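Local coordinates for PfEMP1 variant 2 of strain MC (Plasmodium falciparum, PDB 3C64), which probably binds receptors on host cell surfaces, this chain being a helical portion of the CD36-binding cysteine-rich interdomain region of the parasite's erythrocyte membrane protein, at residues S6-F11 / D68-Q73; F10-V15 / L132-F137; D84-L89 / A127-L132; M91-L96 / G122-A127. One frame throughout, in Å; residues are numbered along the deposited sequence.

Interaction 1: S6-F11 / D68-Q73; sequences SYNAFF and DHFRKQ
Tyr7 and His69 make an offset stack between two helices whose short segments run roughly antiparallel, their axes 12.1 Å apart. The ring centroids are 3.6 Å apart and the planes differ by 11°, nearly flat on each other. The nearest approach, 3.1 Å, is from Tyr7 CG to His69 NE2, so the imidazole nitrogen sits over the CB-bearing end of the phenol ring while CE1 lies over its middle. Gln73 CG lies against the opposite imidazole face, although Gln73 itself is poorly ordered. His69 CG is anti to the backbone N (chi1 172°), which sends the imidazole out from its helix toward Tyr7.

These helices, 7-28 and 47-72, belong to the three-helix bundle of the cysteine-rich interdomain region. The contact joins the first turn of one to the last turn of the other.

Oxygens meet the rim of a second ring. Phe70 CZ is 3.5 Å from Tyr7 O, which lies in the ring plane and also accepts the helical bond from Phe11 N. Asn8 OD1 stands near the same plane, 3.7 Å from Phe70 CE2. Both oxygens therefore face C-H groups at the slightly positive ring edge.

Apolar packing completes the buried side. Phe70 CZ also touches Tyr7 CB at 3.7 Å, and Phe70 CE1 is 4.0 Å from Phe11 CD1, the two phenyl planes standing at 78°. At the helix start, Ser6 is the N-cap: its OG accepts from Ala9 N at 3.3 Å.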
# COMPACT_ATOMS: atom_id res chain seq x y z
N SER A 6 -11.82 -16.58 13.04
CA SER A 6 -11.60 -16.68 11.61
C SER A 6 -10.11 -16.68 11.34
O SER A 6 -9.36 -15.98 12.01
CB SER A 6 -12.26 -15.50 10.87
OG SER A 6 -11.59 -14.27 11.12
N TYR A 7 -9.69 -17.47 10.35
CA TYR A 7 -8.28 -17.58 9.99
C TYR A 7 -7.68 -16.27 9.51
O TYR A 7 -6.49 -16.05 9.68
CB TYR A 7 -8.07 -18.67 8.95
CG TYR A 7 -8.31 -20.04 9.52
CD1 TYR A 7 -9.62 -20.52 9.67
CD2 TYR A 7 -7.25 -20.83 9.97
CE1 TYR A 7 -9.86 -21.76 10.27
CE2 TYR A 7 -7.49 -22.07 10.57
CZ TYR A 7 -8.80 -22.52 10.72
OH TYR A 7 -9.06 -23.73 11.33
N ASN A 8 -8.51 -15.41 8.94
CA ASN A 8 -8.03 -14.12 8.47
C ASN A 8 -7.67 -13.24 9.66
O ASN A 8 -6.62 -12.62 9.67
CB ASN A 8 -9.07 -13.42 7.59
CG ASN A 8 -9.21 -14.08 6.24
OD1 ASN A 8 -8.24 -14.59 5.68
ND2 ASN A 8 -10.42 -14.06 5.69
N ALA A 9 -8.54 -13.22 10.67
CA ALA A 9 -8.29 -12.42 11.85
C ALA A 9 -7.10 -12.99 12.62
O ALA A 9 -6.26 -12.25 13.13
CB ALA A 9 -9.53 -12.39 12.73
N PHE A 10 -7.04 -14.31 12.69
CA PHE A 10 -5.96 -15.00 13.38
C PHE A 10 -4.58 -14.81 12.73
O PHE A 10 -3.56 -14.67 13.42
CB PHE A 10 -6.30 -16.49 13.47
CG PHE A 10 -5.13 -17.36 13.79
CD1 PHE A 10 -4.70 -17.49 15.10
CD2 PHE A 10 -4.41 -17.98 12.79
CE1 PHE A 10 -3.58 -18.24 15.39
CE2 PHE A 10 -3.28 -18.73 13.07
CZ PHE A 10 -2.87 -18.86 14.37
N PHE A 11 -4.54 -14.86 11.40
CA PHE A 11 -3.31 -14.70 10.64
C PHE A 11 -2.59 -13.41 11.01
O PHE A 11 -1.39 -13.43 11.32
CB PHE A 11 -3.63 -14.69 9.14
CG PHE A 11 -2.47 -14.27 8.28
CD1 PHE A 11 -1.52 -15.20 7.86
CD2 PHE A 11 -2.32 -12.94 7.90
CE1 PHE A 11 -0.44 -14.80 7.08
CE2 PHE A 11 -1.24 -12.53 7.13
CZ PHE A 11 -0.30 -13.46 6.71
N ASP A 68 -0.07 -24.04 4.97
CA ASP A 68 -0.83 -25.22 4.55
C ASP A 68 -2.32 -24.89 4.52
O ASP A 68 -3.02 -25.24 3.57
CB ASP A 68 -0.61 -26.40 5.49
CG ASP A 68 0.79 -26.98 5.38
OD1 ASP A 68 1.48 -26.72 4.36
OD2 ASP A 68 1.20 -27.71 6.32
N HIS A 69 -2.77 -24.19 5.55
CA HIS A 69 -4.17 -23.82 5.64
C HIS A 69 -4.62 -22.94 4.48
O HIS A 69 -5.59 -23.24 3.79
CB HIS A 69 -4.45 -23.11 6.95
CG HIS A 69 -5.83 -22.54 7.03
ND1 HIS A 69 -6.91 -23.27 7.46
CD2 HIS A 69 -6.32 -21.34 6.62
CE1 HIS A 69 -8.01 -22.56 7.31
NE2 HIS A 69 -7.68 -21.38 6.80
N PHE A 70 -3.90 -21.84 4.27
CA PHE A 70 -4.26 -20.92 3.20
C PHE A 70 -4.04 -21.49 1.80
O PHE A 70 -4.72 -21.11 0.85
CB PHE A 70 -3.56 -19.57 3.41
CG PHE A 70 -4.16 -18.78 4.54
CD1 PHE A 70 -3.56 -18.76 5.79
CD2 PHE A 70 -5.37 -18.11 4.36
CE1 PHE A 70 -4.16 -18.09 6.86
CE2 PHE A 70 -5.97 -17.44 5.43
CZ PHE A 70 -5.36 -17.44 6.68
N ARG A 71 -3.13 -22.45 1.70
CA ARG A 71 -2.86 -23.08 0.42
C ARG A 71 -4.05 -23.99 0.09
O ARG A 71 -4.49 -24.05 -1.05
CB ARG A 71 -1.58 -23.90 0.50
CG ARG A 71 -0.80 -23.96 -0.79
CD ARG A 71 0.31 -24.99 -0.72
NE ARG A 71 1.16 -24.86 0.46
CZ ARG A 71 2.08 -23.91 0.63
NH1 ARG A 71 2.29 -22.99 -0.31
NH2 ARG A 71 2.84 -23.92 1.72
N LYS A 72 -4.60 -24.64 1.12
CA LYS A 72 -5.75 -25.53 0.96
C LYS A 72 -7.03 -24.77 0.65
O LYS A 72 -7.84 -25.23 -0.16
CB LYS A 72 -5.96 -26.36 2.23
CG LYS A 72 -4.77 -27.24 2.60
CD LYS A 72 -5.13 -28.21 3.71
CE LYS A 72 -3.94 -29.09 4.08
NZ LYS A 72 -4.28 -30.05 5.17
N GLN A 73 -7.19 -23.61 1.28
CA GLN A 73 -8.38 -22.77 1.10
C GLN A 73 -8.33 -21.88 -0.15
O GLN A 73 -8.85 -20.76 -0.16
CB GLN A 73 -8.58 -21.85 2.30
CG GLN A 73 -8.77 -22.59 3.62
CD GLN A 73 -9.98 -23.50 3.61
OE1 GLN A 73 -10.63 -23.68 2.58
NE2 GLN A 73 -10.28 -24.10 4.76

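Interaction 2: F10-V15 / L132-F137; sequences FFWMWV and LYTKGF
Phe11 reaches from helix 7-28 into an aromatic cluster with Tyr133 and Phe137, which Trp12 joins from the next position; the short segments 10-15 and 132-136 run at right angles to each other here. From CB, which points toward helix 130-136, the ring is sent out with CG anti to the backbone N (chi1 169°). CG and CD2 lie beneath Thr134 CG2, which makes a CH-pi contact 3.8 Å from the ring centroid and 21° off its normal. Val15 CG2 lies against the opposite face, so methyl groups clamp the ring on both sides. Farther out, Phe11 CE2 is 3.8 Å from Tyr133 CD2. The tip atom Phe11 CZ presses on Tyr133 CE2 at 3.3 Å, a rim-to-rim meeting with neither ring over the other. On the other branch, Phe11 CE1 touches Phe137 CZ at 3.9 Å.

Trp12 turns the edge of its six-membered ring to Tyr133, with CZ2 4.0 Å from Tyr133 CB. Leu95 of the second subunit packs on both Trp12 and Tyr133. The indole N-H is satisfied by a water in the ring plane, 2.8 Å from Trp12 NE1, and that water is also 3.1 Å from Thr134 OG1.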
# COMPACT_ATOMS: atom_id res chain seq x y z
N PHE A 10 -7.04 -14.31 12.69
CA PHE A 10 -5.96 -15.00 13.38
C PHE A 10 -4.58 -14.81 12.73
O PHE A 10 -3.56 -14.67 13.42
CB PHE A 10 -6.30 -16.49 13.47
CG PHE A 10 -5.13 -17.36 13.79
CD1 PHE A 10 -4.70 -17.49 15.10
CD2 PHE A 10 -4.41 -17.98 12.79
CE1 PHE A 10 -3.58 -18.24 15.39
CE2 PHE A 10 -3.28 -18.73 13.07
CZ PHE A 10 -2.87 -18.86 14.37
N PHE A 11 -4.54 -14.86 11.40
CA PHE A 11 -3.31 -14.70 10.64
C PHE A 11 -2.59 -13.41 11.01
O PHE A 11 -1.39 -13.43 11.32
CB PHE A 11 -3.63 -14.69 9.14
CG PHE A 11 -2.47 -14.27 8.28
CD1 PHE A 11 -1.52 -15.20 7.86
CD2 PHE A 11 -2.32 -12.94 7.90
CE1 PHE A 11 -0.44 -14.80 7.08
CE2 PHE A 11 -1.24 -12.53 7.13
CZ PHE A 11 -0.30 -13.46 6.71
N TRP A 12 -3.32 -12.30 10.96
CA TRP A 12 -2.75 -11.00 11.26
C TRP A 12 -2.31 -10.90 12.71
O TRP A 12 -1.30 -10.28 13.01
CB TRP A 12 -3.74 -9.91 10.88
CG TRP A 12 -3.98 -9.92 9.42
CD1 TRP A 12 -5.05 -10.45 8.76
CD2 TRP A 12 -3.08 -9.46 8.41
NE1 TRP A 12 -4.86 -10.38 7.41
CE2 TRP A 12 -3.66 -9.77 7.16
CE3 TRP A 12 -1.82 -8.84 8.44
CZ2 TRP A 12 -3.03 -9.48 5.96
CZ3 TRP A 12 -1.21 -8.55 7.25
CH2 TRP A 12 -1.81 -8.87 6.02
N MET A 13 -3.07 -11.54 13.59
CA MET A 13 -2.69 -11.55 15.01
C MET A 13 -1.37 -12.30 15.17
O MET A 13 -0.45 -11.82 15.79
CB MET A 13 -3.80 -12.22 15.83
CG MET A 13 -3.47 -12.41 17.29
SD MET A 13 -4.85 -13.07 18.25
CE MET A 13 -4.33 -14.77 18.47
N TRP A 14 -1.30 -13.50 14.59
CA TRP A 14 -0.10 -14.33 14.65
C TRP A 14 1.13 -13.63 14.06
O TRP A 14 2.20 -13.64 14.67
CB TRP A 14 -0.32 -15.65 13.91
CG TRP A 14 0.80 -16.63 14.07
CD1 TRP A 14 0.84 -17.68 14.94
CD2 TRP A 14 2.03 -16.68 13.32
NE1 TRP A 14 2.00 -18.39 14.78
CE2 TRP A 14 2.76 -17.80 13.79
CE3 TRP A 14 2.60 -15.89 12.31
CZ2 TRP A 14 4.01 -18.15 13.28
CZ3 TRP A 14 3.85 -16.23 11.80
CH2 TRP A 14 4.54 -17.36 12.29
N VAL A 15 0.98 -13.03 12.88
CA VAL A 15 2.10 -12.34 12.23
C VAL A 15 2.63 -11.22 13.13
O VAL A 15 3.83 -11.14 13.40
CB VAL A 15 1.70 -11.79 10.82
CG1 VAL A 15 2.77 -10.87 10.28
CG2 VAL A 15 1.50 -12.94 9.84
N LEU A 132 -6.22 -9.74 0.08
CA LEU A 132 -5.32 -9.90 -1.06
C LEU A 132 -4.03 -10.57 -0.67
O LEU A 132 -3.41 -11.25 -1.49
CB LEU A 132 -5.04 -8.55 -1.74
CG LEU A 132 -6.22 -7.94 -2.49
CD1 LEU A 132 -5.86 -6.56 -3.04
CD2 LEU A 132 -6.66 -8.90 -3.60
N TYR A 133 -3.59 -10.38 0.57
CA TYR A 133 -2.36 -11.00 1.00
C TYR A 133 -2.57 -12.47 1.32
O TYR A 133 -1.86 -13.34 0.81
CB TYR A 133 -1.73 -10.25 2.22
CG TYR A 133 -0.43 -10.92 2.59
CD1 TYR A 133 0.77 -10.44 2.09
CD2 TYR A 133 -0.39 -12.05 3.41
CE1 TYR A 133 1.98 -11.05 2.39
CE2 TYR A 133 0.80 -12.70 3.69
CZ TYR A 133 1.99 -12.20 3.17
OH TYR A 133 3.19 -12.84 3.44
N THR A 134 -3.57 -12.76 2.15
CA THR A 134 -3.84 -14.14 2.54
C THR A 134 -4.26 -15.01 1.36
O THR A 134 -4.16 -16.24 1.41
CB THR A 134 -4.86 -14.19 3.69
OG1 THR A 134 -6.02 -13.43 3.32
CG2 THR A 134 -4.25 -13.60 4.96
N LYS A 135 -4.71 -14.37 0.28
CA LYS A 135 -5.11 -15.10 -0.91
C LYS A 135 -3.93 -15.33 -1.84
O LYS A 135 -3.87 -16.35 -2.55
CB LYS A 135 -6.23 -14.36 -1.64
CG LYS A 135 -6.71 -15.05 -2.91
CD LYS A 135 -7.82 -14.26 -3.58
CE LYS A 135 -8.30 -14.95 -4.85
NZ LYS A 135 -9.39 -14.18 -5.52
N GLY A 136 -2.96 -14.40 -1.85
CA GLY A 136 -1.87 -14.51 -2.79
C GLY A 136 -0.48 -14.88 -2.23
O GLY A 136 0.38 -15.25 -3.03
N PHE A 137 -0.26 -14.83 -0.93
CA PHE A 137 1.09 -15.14 -0.42
C PHE A 137 1.48 -16.60 -0.59
O PHE A 137 2.66 -16.95 -0.58
CB PHE A 137 1.25 -14.75 1.03
CG PHE A 137 0.70 -15.68 2.08
CD1 PHE A 137 1.53 -16.32 2.98
CD2 PHE A 137 -0.68 -15.89 2.16
CE1 PHE A 137 1.00 -17.16 3.96
CE2 PHE A 137 -1.21 -16.71 3.16
CZ PHE A 137 -0.36 -17.34 4.07
O HOH W 1 -6.75 -11.45 5.58

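Interaction 3: D84-L89 / A127-L132; sequences DFLQTL and AALAGL
Leu86 and Leu132 lie side by side and point opposite ways, each reaching toward the other's backbone. They touch along their lengths: Leu86 CB is 4.1 Å from Leu132 CG, and the methyls Leu86 CD1 and Leu132 CD2 are also 4.1 Å apart. In both residues CG is anti to the carbonyl carbon and the chain then continues extended, which lays the two branched ends alongside one another. The second methyl of Leu86 goes elsewhere. CD2 is directed at the backbone of Ala128, 3.3 Å from Ala128 O, while the methyl of Ala128 stays farther off.

Leu129 comes in beside this pair from the 3-10 turn. Its CA-CB bond runs across the contact, but the extended end bends nearer, and CD2 settles 3.5 Å from Leu89 CB and 3.4 Å from Leu86 O. Leu129 also packs on Leu90 and Asp93. The four neighbours are spaced along helix 81-102 like the frame of a classical hole, which Leu129 enters in the manner of a knob.

The contact thus brings the 3-10 turn at 127-129 and the start of helix 130-136 back against helix 81-102. The second subunit continues the packing, with its Leu94 against Leu132 and its Ile98 against Ala130, while Thr88 OG1 is hydrogen-bonded to Glu140 of that subunit.

No hydrogen bond crosses between 84-89 and 127-132, and the two carbonyl oxygens involved are met by methyl groups. Dispersion and the burial of leucine surface probably supply most of the hold, with the fit of the side chains rather than bond direction setting the position.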
# COMPACT_ATOMS: atom_id res chain seq x y z
N ASP A 84 -13.17 -8.15 -6.92
CA ASP A 84 -13.11 -7.01 -7.81
C ASP A 84 -13.12 -5.71 -7.01
O ASP A 84 -12.47 -4.73 -7.40
CB ASP A 84 -14.29 -7.03 -8.78
CG ASP A 84 -14.31 -8.29 -9.64
OD1 ASP A 84 -15.27 -9.07 -9.52
OD2 ASP A 84 -13.36 -8.50 -10.43
N PHE A 85 -13.84 -5.71 -5.90
CA PHE A 85 -13.91 -4.52 -5.06
C PHE A 85 -12.54 -4.24 -4.45
O PHE A 85 -12.15 -3.09 -4.29
CB PHE A 85 -14.95 -4.70 -3.95
CG PHE A 85 -15.26 -3.43 -3.22
CD1 PHE A 85 -15.71 -2.31 -3.91
CD2 PHE A 85 -15.08 -3.35 -1.84
CE1 PHE A 85 -15.99 -1.12 -3.24
CE2 PHE A 85 -15.35 -2.16 -1.16
CZ PHE A 85 -15.81 -1.05 -1.87
N LEU A 86 -11.81 -5.31 -4.13
CA LEU A 86 -10.47 -5.20 -3.56
C LEU A 86 -9.49 -4.62 -4.59
O LEU A 86 -8.54 -3.93 -4.22
CB LEU A 86 -9.99 -6.56 -3.06
CG LEU A 86 -10.75 -7.20 -1.88
CD1 LEU A 86 -10.20 -8.58 -1.58
CD2 LEU A 86 -10.68 -6.31 -0.66
N GLN A 87 -9.74 -4.91 -5.86
CA GLN A 87 -8.89 -4.40 -6.94
C GLN A 87 -9.13 -2.91 -7.06
O GLN A 87 -8.20 -2.14 -7.22
CB GLN A 87 -9.23 -5.08 -8.26
CG GLN A 87 -8.06 -5.79 -8.89
CD GLN A 87 -6.91 -4.85 -9.25
OE1 GLN A 87 -5.76 -5.08 -8.85
NE2 GLN A 87 -7.21 -3.80 -10.01
N THR A 88 -10.40 -2.51 -6.96
CA THR A 88 -10.76 -1.11 -7.04
C THR A 88 -10.08 -0.33 -5.90
O THR A 88 -9.51 0.73 -6.13
CB THR A 88 -12.29 -0.95 -6.95
OG1 THR A 88 -12.91 -1.58 -8.08
CG2 THR A 88 -12.68 0.51 -6.94
N LEU A 89 -10.12 -0.89 -4.70
CA LEU A 89 -9.52 -0.27 -3.51
C LEU A 89 -8.01 -0.23 -3.62
O LEU A 89 -7.37 0.73 -3.21
CB LEU A 89 -9.92 -1.04 -2.25
CG LEU A 89 -10.87 -0.38 -1.25
CD1 LEU A 89 -10.16 0.76 -0.53
CD2 LEU A 89 -12.12 0.11 -1.97
N ALA A 127 -5.74 -1.90 5.42
CA ALA A 127 -6.30 -2.99 6.19
C ALA A 127 -7.42 -3.69 5.42
O ALA A 127 -7.49 -4.92 5.40
CB ALA A 127 -6.81 -2.48 7.52
N ALA A 128 -8.23 -2.91 4.71
CA ALA A 128 -9.34 -3.46 3.93
C ALA A 128 -8.88 -4.40 2.81
O ALA A 128 -9.68 -5.17 2.28
CB ALA A 128 -10.20 -2.33 3.37
N LEU A 129 -7.60 -4.32 2.46
CA LEU A 129 -7.03 -5.16 1.41
C LEU A 129 -6.38 -6.42 1.96
O LEU A 129 -5.68 -7.14 1.23
CB LEU A 129 -5.98 -4.36 0.62
CG LEU A 129 -6.43 -3.06 -0.06
CD1 LEU A 129 -5.27 -2.42 -0.78
CD2 LEU A 129 -7.57 -3.35 -1.01
N ALA A 130 -6.57 -6.69 3.25
CA ALA A 130 -5.97 -7.86 3.88
C ALA A 130 -6.18 -9.17 3.11
O ALA A 130 -5.26 -9.95 2.95
CB ALA A 130 -6.46 -8.00 5.32
N GLY A 131 -7.39 -9.36 2.58
CA GLY A 131 -7.70 -10.56 1.83
C GLY A 131 -6.78 -10.81 0.65
O GLY A 131 -6.53 -11.96 0.29
N LEU A 132 -6.22 -9.74 0.08
CA LEU A 132 -5.32 -9.90 -1.06
C LEU A 132 -4.03 -10.57 -0.67
O LEU A 132 -3.41 -11.25 -1.49
CB LEU A 132 -5.04 -8.55 -1.74
CG LEU A 132 -6.22 -7.94 -2.49
CD1 LEU A 132 -5.86 -6.56 -3.04
CD2 LEU A 132 -6.66 -8.90 -3.60

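Interaction 4: M91-L96 / G122-A127; sequences MKDLLL and GGIDFA
Residues 122-127 run past segment 91-96 of helix 81-102 without regular structure, bringing the CA atoms of Ile124 and Asp93 to within 5.2 Å. Asp93 bears the polar part of the contact. Its OD1 accepts from Asp125 N at 3.2 Å; the bond is nearly straight (168°), but the N-H arrives from above the carboxylate plane, 52° out of it. The other oxygen, OD2, lies 3.1 Å from Asp125 O, two acceptors facing each other, an unfavourable approach that might raise the acid's pKa. Asp93 CB rests 3.7 Å from Phe126 CE2, with Asp93 CG over one face of that ring.

This is the loop that follows helix 106-118 and leads into helix 130-136, folded back along helix 81-102. It also reaches the dimer interface, where Phe126 stacks on Phe126 of the second subunit and packs on Glu97 of that subunit.

One turn beyond Asp93, Leu96 meets Ile124 through aliphatic groups, Leu96 CB being 3.7 Å from Ile124 CG1. CD1 of the same isoleucine continues to the helix backbone, 4.0 Å from Leu96 O. Lys92 leaves the helix with CG anti to its N (chi1 165°) and stays extended, which carries its amine to Gly122; the model is too tight there for the details of the approach to be trusted.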
# COMPACT_ATOMS: atom_id res chain seq x y z
N MET A 91 -6.31 0.05 -6.28
CA MET A 91 -5.97 1.12 -7.21
C MET A 91 -5.98 2.47 -6.48
O MET A 91 -5.00 3.22 -6.53
CB MET A 91 -6.92 1.16 -8.41
CG MET A 91 -6.80 -0.02 -9.38
SD MET A 91 -5.15 -0.18 -10.10
CE MET A 91 -4.59 -1.70 -9.37
N LYS A 92 -7.07 2.76 -5.79
CA LYS A 92 -7.19 4.01 -5.04
C LYS A 92 -6.07 4.16 -4.01
O LYS A 92 -5.43 5.21 -3.93
CB LYS A 92 -8.55 4.07 -4.37
CG LYS A 92 -8.67 5.13 -3.31
CD LYS A 92 -10.02 5.02 -2.67
CE LYS A 92 -10.03 5.69 -1.32
NZ LYS A 92 -11.42 5.74 -0.79
N ASP A 93 -5.83 3.10 -3.23
CA ASP A 93 -4.77 3.13 -2.21
C ASP A 93 -3.37 3.30 -2.80
O ASP A 93 -2.56 4.03 -2.25
CB ASP A 93 -4.82 1.86 -1.35
CG ASP A 93 -6.03 1.82 -0.44
OD1 ASP A 93 -6.57 2.89 -0.10
OD2 ASP A 93 -6.44 0.70 -0.06
N LEU A 94 -3.10 2.62 -3.91
CA LEU A 94 -1.80 2.74 -4.54
C LEU A 94 -1.54 4.14 -5.07
O LEU A 94 -0.45 4.66 -4.89
CB LEU A 94 -1.62 1.72 -5.67
CG LEU A 94 -1.31 0.29 -5.23
CD1 LEU A 94 -1.03 -0.55 -6.45
CD2 LEU A 94 -0.12 0.27 -4.28
N LEU A 95 -2.55 4.76 -5.68
CA LEU A 95 -2.43 6.11 -6.22
C LEU A 95 -2.05 7.08 -5.10
O LEU A 95 -1.00 7.71 -5.14
CB LEU A 95 -3.76 6.57 -6.82
CG LEU A 95 -3.87 7.63 -7.93
CD1 LEU A 95 -5.07 8.52 -7.64
CD2 LEU A 95 -2.63 8.48 -8.08
N LEU A 96 -2.95 7.18 -4.13
CA LEU A 96 -2.80 8.05 -2.97
C LEU A 96 -1.54 7.81 -2.15
O LEU A 96 -0.92 8.77 -1.68
CB LEU A 96 -4.02 7.89 -2.07
CG LEU A 96 -5.23 8.79 -2.36
CD1 LEU A 96 -5.31 9.18 -3.83
CD2 LEU A 96 -6.51 8.08 -1.91
N GLY A 122 -12.60 8.49 0.25
CA GLY A 122 -12.04 7.98 1.49
C GLY A 122 -10.52 8.04 1.44
O GLY A 122 -9.93 7.99 0.36
N GLY A 123 -9.88 8.19 2.60
CA GLY A 123 -8.43 8.22 2.63
C GLY A 123 -7.87 6.81 2.45
O GLY A 123 -8.62 5.86 2.25
N ILE A 124 -6.55 6.68 2.53
CA ILE A 124 -5.90 5.38 2.39
C ILE A 124 -6.31 4.39 3.50
O ILE A 124 -6.35 4.74 4.68
CB ILE A 124 -4.37 5.53 2.41
CG1 ILE A 124 -3.92 6.46 1.29
CG2 ILE A 124 -3.71 4.18 2.30
CD1 ILE A 124 -2.54 7.07 1.53
N ASP A 125 -6.62 3.17 3.10
CA ASP A 125 -7.01 2.13 4.05
C ASP A 125 -6.55 0.77 3.53
O ASP A 125 -7.28 0.08 2.82
CB ASP A 125 -8.53 2.14 4.26
CG ASP A 125 -9.00 1.07 5.25
OD1 ASP A 125 -8.25 0.75 6.20
OD2 ASP A 125 -10.13 0.56 5.08
N PHE A 126 -5.32 0.40 3.87
CA PHE A 126 -4.78 -0.87 3.44
C PHE A 126 -5.35 -2.07 4.16
O PHE A 126 -5.48 -3.14 3.57
CB PHE A 126 -3.26 -0.87 3.55
CG PHE A 126 -2.60 -0.15 2.43
CD1 PHE A 126 -2.00 1.08 2.64
CD2 PHE A 126 -2.61 -0.69 1.15
CE1 PHE A 126 -1.42 1.77 1.58
CE2 PHE A 126 -2.03 -0.01 0.09
CZ PHE A 126 -1.43 1.23 0.30
N ALA A 127 -5.74 -1.90 5.42
CA ALA A 127 -6.30 -2.99 6.19
C ALA A 127 -7.42 -3.69 5.42
O ALA A 127 -7.49 -4.92 5.40
CB ALA A 127 -6.81 -2.48 7.52

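The four contacts form a chain of packing that leads from the three-helix bundle to helix 81-102 and the loop packed on it. Interactions 1 and 2 share Phe11 and lie about 7 Å apart between centres; Phe70 CB of the first touches Phe137 CE2 of the second at 3.7 Å. Helix 130-136 then links interaction 2 to interaction 3, about 13 Å away between centres, where Trp12 NE1 is 3.5 Å from Ala130 CB. Interactions 3 and 4 follow each other along helix 81-102, about 10 Å apart between centres, and meet where Leu129 CD1 approaches Asp93 OD2 at 3.4 Å. Interactions 2, 3 and 4 all reach the second subunit, whereas interaction 1 does not.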